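PDB 5CWQ: designed helical repeat protein from Synthetic construct, which has no known natural function, being a de novo designed scaffold of stacked helices made to explore which repeat-protein architectures are possible. Local coordinates for residues 176-179 with 180-183; 201-204 with 205-208. One frame throughout, in Å; residues are numbered along the deposited sequence.

The two contacts lie in series at the C-terminal end of an all-helical chain. Contact 1 covers about two turns near the start of helix 174-201, whereas contact 2 takes in the end of that helix, the loop and the first turn of helix 204-230. Their centres are about 29 Å apart and their nearest atoms about 17 Å, so they do not touch. They are joined by the helical hairpin itself: at its far end Tyr181 packs on Val224 and Gln225 of the returning helix, and near the turn Val206 packs on Val194 and Ala198. Contact 2 thus reverses the chain, and contact 1 sits where the returning helix comes back alongside the beginning of its partner.

Contact 1 (176-179 with 180-183); sequences EAER and AYED. With PO4 (phosphate ion), chain F.
Glu178 and Glu182 lean together one turn apart, their side chains crossing at a slant with the carboxylate planes 55° apart. OE2 of Glu178 lies 2.9 Å from OE2 of Glu182, a like-charge approach, not a hydrogen bond, that would probably raise the pKa of one carboxylate. The bend at chi2 of Glu178 (59°) turns its carboxylate along the helix toward Glu182, while OE1 bonds His234 of the C-terminal histidine tag. The backbone carrying them is regular alpha-helix, part of the stacked helices of this designed repeat protein: Ala180 N bonds Glu176 O and Tyr181 N bonds Ala177 O, both at 2.9 Å. Small Ala177 fits between helices 147-171 and 204-230, meeting Ala168 and Val224. The Tyr181 ring, its CG anti to the backbone N (chi1 173°), extends past Val224 and stacks with the tag's His234; OH donates to O3 of a phosphate, 2.8 Å away near the ring plane, probably from the crystallisation liquor and also bound by Gln225. An alanine here would probably open a gap against Val224 and Arg221 and cost the phosphate its hydroxyl donor. Acidic Asp183 ties two helices through OD1, salt-bridged to Arg135 of helix 117-144; its OD2 merely lies close to Arg179 O.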
ATOM      1  N   GLU A 176      17.227   2.091   7.806  1.00 47.84           N
ATOM      2  CA  GLU A 176      15.839   2.015   7.363  1.00 51.08           C
ATOM      3  C   GLU A 176      15.419   0.562   7.182  1.00 46.19           C
ATOM      4  O   GLU A 176      14.285   0.188   7.484  1.00 45.47           O
ATOM      5  CB  GLU A 176      15.644   2.786   6.055  1.00 57.99           C
ATOM      6  CG  GLU A 176      15.701   4.300   6.205  1.00 66.82           C
ATOM      7  CD  GLU A 176      15.545   5.030   4.881  1.00 72.79           C
ATOM      8  OE1 GLU A 176      15.658   4.380   3.819  1.00 73.68           O
ATOM      9  OE2 GLU A 176      15.306   6.256   4.903  1.00 76.36           O
ATOM     10  N   ALA A 177      16.346  -0.252   6.684  1.00 42.83           N
ATOM     11  CA  ALA A 177      16.083  -1.662   6.433  1.00 40.43           C
ATOM     12  C   ALA A 177      15.771  -2.397   7.730  1.00 41.69           C
ATOM     13  O   ALA A 177      14.888  -3.255   7.771  1.00 43.12           O
ATOM     14  CB  ALA A 177      17.272  -2.302   5.732  1.00 39.46           C
ATOM     15  N   GLU A 178      16.503  -2.060   8.787  1.00 41.65           N
ATOM     16  CA  GLU A 178      16.280  -2.662  10.096  1.00 42.63           C
ATOM     17  C   GLU A 178      14.900  -2.284  10.628  1.00 39.00           C
ATOM     18  O   GLU A 178      14.169  -3.134  11.141  1.00 38.01           O
ATOM     19  CB  GLU A 178      17.376  -2.227  11.077  1.00 48.54           C
ATOM     20  CG  GLU A 178      17.116  -2.576  12.543  1.00 54.76           C
ATOM     21  CD  GLU A 178      16.941  -4.066  12.785  1.00 59.24           C
ATOM     22  OE1 GLU A 178      17.334  -4.869  11.912  1.00 59.77           O
ATOM     23  OE2 GLU A 178      16.409  -4.433  13.855  1.00 62.14           O
ATOM     24  N   ARG A 179      14.549  -1.008  10.501  1.00 37.95           N
ATOM     25  CA  ARG A 179      13.244  -0.523  10.936  1.00 40.30           C
ATOM     26  C   ARG A 179      12.117  -1.221  10.180  1.00 36.32           C
ATOM     27  O   ARG A 179      11.132  -1.653  10.779  1.00 36.89           O
ATOM     28  CB  ARG A 179      13.143   0.990  10.745  1.00 47.72           C
ATOM     29  CG  ARG A 179      13.560   1.800  11.963  1.00 59.78           C
ATOM     30  CD  ARG A 179      13.561   3.287  11.657  1.00 70.25           C
ATOM     31  NE  ARG A 179      14.697   3.672  10.824  1.00 79.22           N
ATOM     32  CZ  ARG A 179      14.796   4.830  10.177  1.00 86.09           C
ATOM     33  NH1 ARG A 179      13.821   5.726  10.253  1.00 89.08           N
ATOM     34  NH2 ARG A 179      15.871   5.090   9.445  1.00 87.80           N
ATOM     35  N   ALA A 180      12.268  -1.325   8.864  1.00 32.80           N
ATOM     36  CA  ALA A 180      11.276  -1.994   8.030  1.00 30.20           C
ATOM     37  C   ALA A 180      11.132  -3.455   8.441  1.00 30.20           C
ATOM     38  O   ALA A 180      10.021  -3.972   8.552  1.00 29.73           O
ATOM     39  CB  ALA A 180      11.661  -1.891   6.562  1.00 28.29           C
ATOM     40  N   TYR A 181      12.267  -4.110   8.666  1.00 30.89           N
ATOM     41  CA  TYR A 181      12.285  -5.507   9.081  1.00 31.89           C
ATOM     42  C   TYR A 181      11.507  -5.724  10.375  1.00 32.38           C
ATOM     43  O   TYR A 181      10.689  -6.639  10.469  1.00 34.01           O
ATOM     44  CB  TYR A 181      13.726  -5.989   9.256  1.00 35.06           C
ATOM     45  CG  TYR A 181      13.840  -7.377   9.843  1.00 39.17           C
ATOM     46  CD1 TYR A 181      13.699  -8.505   9.045  1.00 40.08           C
ATOM     47  CD2 TYR A 181      14.094  -7.560  11.196  1.00 43.44           C
ATOM     48  CE1 TYR A 181      13.803  -9.776   9.579  1.00 44.01           C
ATOM     49  CE2 TYR A 181      14.200  -8.825  11.739  1.00 47.56           C
ATOM     50  CZ  TYR A 181      14.055  -9.930  10.928  1.00 49.02           C
ATOM     51  OH  TYR A 181      14.162 -11.191  11.472  1.00 54.37           O
ATOM     52  N   GLU A 182      11.770  -4.884  11.372  1.00 32.28           N
ATOM     53  CA  GLU A 182      11.097  -5.005  12.659  1.00 34.26           C
ATOM     54  C   GLU A 182       9.613  -4.665  12.534  1.00 32.23           C
ATOM     55  O   GLU A 182       8.770  -5.322  13.144  1.00 31.27           O
ATOM     56  CB  GLU A 182      11.766  -4.104  13.699  1.00 39.67           C
ATOM     57  CG  GLU A 182      13.207  -4.491  14.016  1.00 45.94           C
ATOM     58  CD  GLU A 182      13.332  -5.881  14.624  1.00 52.28           C
ATOM     59  OE1 GLU A 182      12.317  -6.412  15.124  1.00 55.06           O
ATOM     60  OE2 GLU A 182      14.450  -6.442  14.602  1.00 54.06           O
ATOM     61  N   ASP A 183       9.299  -3.640  11.743  1.00 33.09           N
ATOM     62  CA  ASP A 183       7.909  -3.292  11.459  1.00 34.47           C
ATOM     63  C   ASP A 183       7.169  -4.472  10.838  1.00 33.94           C
ATOM     64  O   ASP A 183       6.042  -4.780  11.223  1.00 33.57           O
ATOM     65  CB  ASP A 183       7.820  -2.090  10.511  1.00 34.41           C
ATOM     66  CG  ASP A 183       8.281  -0.798  11.148  1.00 36.80           C
ATOM     67  OD1 ASP A 183       8.307  -0.704  12.392  1.00 38.57           O
ATOM     68  OD2 ASP A 183       8.610   0.139  10.389  1.00 37.20           O
TER
HETATM   69  P   PO4 F 305      13.843 -14.136   8.951  0.98 89.29           P
HETATM   70  O1  PO4 F 305      13.233 -15.501   8.740  0.98 90.18           O
HETATM   71  O2  PO4 F 305      15.343 -14.225   8.810  0.98 88.90           O
HETATM   72  O3  PO4 F 305      13.493 -13.637  10.333  0.98 89.56           O
HETATM   73  O4  PO4 F 305      13.298 -13.179   7.918  0.98 88.78           O

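Contact 2 (201-204 with 205-208); sequences QGDS and EVKR. With EDO (1,2-ethanediol), chain G.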
ATOM      1  N   GLN A 201     -13.994 -17.695  14.758  1.00 29.90           N
ATOM      2  CA  GLN A 201     -15.369 -17.207  14.794  1.00 33.91           C
ATOM      3  C   GLN A 201     -16.110 -17.472  13.488  1.00 31.36           C
ATOM      4  O   GLN A 201     -17.308 -17.210  13.384  1.00 33.93           O
ATOM      5  CB  GLN A 201     -15.392 -15.706  15.098  1.00 38.82           C
ATOM      6  CG  GLN A 201     -14.791 -15.339  16.442  1.00 47.60           C
ATOM      7  CD  GLN A 201     -15.523 -15.980  17.605  1.00 56.73           C
ATOM      8  OE1 GLN A 201     -16.705 -16.309  17.507  1.00 58.56           O
ATOM      9  NE2 GLN A 201     -14.818 -16.163  18.715  1.00 61.97           N
ATOM     10  N   GLY A 202     -15.398 -17.987  12.492  1.00 33.29           N
ATOM     11  CA  GLY A 202     -15.987 -18.242  11.191  1.00 31.84           C
ATOM     12  C   GLY A 202     -16.199 -16.973  10.386  1.00 31.00           C
ATOM     13  O   GLY A 202     -17.048 -16.928   9.497  1.00 30.51           O
ATOM     14  N   ASP A 203     -15.420 -15.941  10.695  1.00 31.54           N
ATOM     15  CA  ASP A 203     -15.510 -14.664   9.991  1.00 32.91           C
ATOM     16  C   ASP A 203     -14.585 -14.687   8.779  1.00 30.74           C
ATOM     17  O   ASP A 203     -13.479 -14.148   8.811  1.00 29.88           O
ATOM     18  CB  ASP A 203     -15.153 -13.509  10.930  1.00 36.21           C
ATOM     19  CG  ASP A 203     -15.544 -12.152  10.372  1.00 40.91           C
ATOM     20  OD1 ASP A 203     -15.728 -12.029   9.140  1.00 40.15           O
ATOM     21  OD2 ASP A 203     -15.665 -11.204  11.174  1.00 45.27           O
ATOM     22  N   SER A 204     -15.053 -15.322   7.710  1.00 30.85           N
ATOM     23  CA  SER A 204     -14.230 -15.571   6.534  1.00 31.19           C
ATOM     24  C   SER A 204     -13.718 -14.298   5.865  1.00 30.42           C
ATOM     25  O   SER A 204     -12.622 -14.286   5.309  1.00 30.08           O
ATOM     26  CB  SER A 204     -15.018 -16.396   5.519  1.00 32.72           C
ATOM     27  OG  SER A 204     -15.333 -17.668   6.051  1.00 33.95           O
ATOM     28  N   GLU A 205     -14.506 -13.231   5.907  1.00 31.07           N
ATOM     29  CA  GLU A 205     -14.095 -11.983   5.275  1.00 33.31           C
ATOM     30  C   GLU A 205     -12.876 -11.394   5.979  1.00 30.08           C
ATOM     31  O   GLU A 205     -11.896 -11.028   5.331  1.00 30.07           O
ATOM     32  CB  GLU A 205     -15.242 -10.973   5.270  1.00 39.45           C
ATOM     33  CG  GLU A 205     -14.889  -9.634   4.633  1.00 46.14           C
ATOM     34  CD  GLU A 205     -14.407  -9.765   3.194  1.00 53.59           C
ATOM     35  OE1 GLU A 205     -14.728 -10.782   2.541  1.00 56.95           O
ATOM     36  OE2 GLU A 205     -13.706  -8.847   2.715  1.00 55.53           O
ATOM     37  N   VAL A 206     -12.939 -11.315   7.306  1.00 27.69           N
ATOM     38  CA  VAL A 206     -11.836 -10.779   8.097  1.00 25.15           C
ATOM     39  C   VAL A 206     -10.593 -11.645   7.915  1.00 24.28           C
ATOM     40  O   VAL A 206      -9.475 -11.135   7.843  1.00 24.24           O
ATOM     41  CB  VAL A 206     -12.207 -10.693   9.595  1.00 24.83           C
ATOM     42  CG1 VAL A 206     -11.006 -10.280  10.443  1.00 23.80           C
ATOM     43  CG2 VAL A 206     -13.350  -9.715   9.793  1.00 25.70           C
ATOM     44  N   LYS A 207     -10.803 -12.956   7.845  1.00 24.64           N
ATOM     45  CA  LYS A 207      -9.720 -13.904   7.620  1.00 24.49           C
ATOM     46  C   LYS A 207      -8.971 -13.569   6.336  1.00 25.73           C
ATOM     47  O   LYS A 207      -7.742 -13.515   6.320  1.00 25.99           O
ATOM     48  CB  LYS A 207     -10.267 -15.332   7.554  1.00 23.44           C
ATOM     49  CG  LYS A 207      -9.219 -16.401   7.276  1.00 22.95           C
ATOM     50  CD  LYS A 207      -9.850 -17.777   7.069  1.00 24.21           C
ATOM     51  CE  LYS A 207     -10.638 -17.850   5.772  1.00 25.51           C
ATOM     52  NZ  LYS A 207     -11.205 -19.205   5.544  1.00 26.04           N
ATOM     53  N   ARG A 208      -9.723 -13.346   5.263  1.00 26.00           N
ATOM     54  CA  ARG A 208      -9.136 -13.035   3.966  1.00 25.45           C
ATOM     55  C   ARG A 208      -8.337 -11.738   4.018  1.00 25.20           C
ATOM     56  O   ARG A 208      -7.245 -11.653   3.458  1.00 24.78           O
ATOM     57  CB  ARG A 208     -10.226 -12.937   2.901  1.00 26.16           C
ATOM     58  CG  ARG A 208     -10.931 -14.249   2.623  1.00 28.20           C
ATOM     59  CD  ARG A 208     -12.298 -14.016   2.003  1.00 30.45           C
ATOM     60  NE  ARG A 208     -13.086 -15.245   1.956  1.00 32.07           N
ATOM     61  CZ  ARG A 208     -14.415 -15.291   1.997  1.00 33.79           C
ATOM     62  NH1 ARG A 208     -15.125 -14.175   2.088  1.00 34.09           N
ATOM     63  NH2 ARG A 208     -15.038 -16.460   1.951  1.00 35.25           N
TER
HETATM   64  C1  EDO G 306     -16.727 -18.632  21.017  1.00 39.34           C
HETATM   65  O1  EDO G 306     -16.812 -17.222  20.790  1.00 41.69           O
HETATM   66  C2  EDO G 306     -15.319 -18.994  21.466  1.00 37.10           C
HETATM   67  O2  EDO G 306     -15.044 -18.367  22.723  1.00 36.12           O
HETATM   68  O   HOH W   1     -13.155 -18.802   7.466  1.00 28.01           O
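Asp203 O accepts from Lys207 N at 3.1 Å and Ser204 O from Arg208 N at 3.0 Å, the opening turn of helix 204-230. Just before them the chain leaves helix 174-201 through a Schellman motif: Gly202, with phi 75°, is its C-prime residue, a backbone shape that glycine adopts with little strain, and Asp203 N and Gly202 N return to Ala198 O and Glu199 O. Asp203 then serves as N-cap of the next helix, so one short loop ends one helix and starts the other.

With CG of Asp203 anti to the backbone N (chi1 -166°), the carboxylate is set beside the first turn. The cap is nearly straight (170°) but weak, with Asp203 OD1 3.4 Å from Val206 N. An acidic group suits this place, since its charge should also interact favourably with the helix N-terminus. The other oxygen is pressed against the valine: OD2 lies 3.1 Å from Val206 CG2, a tight fit, and the branched Val206 packs on Val194 and Ala198 of the preceding helix. Arg208 runs extended from CG to NE, back along its own turn, carrying one face of its guanidinium onto Ser204 CB. At the edge, in the plane, Arg208 NH1 makes a salt bridge with Glu205 OE1, through a hydrogen bond that is weak at 3.4 Å. Lys207, whose side chain also approaches a bound phosphate, shares a water with the serine: that water is 2.8 Å from Ser204 OG and accepts from Lys207 NZ at 2.8 Å.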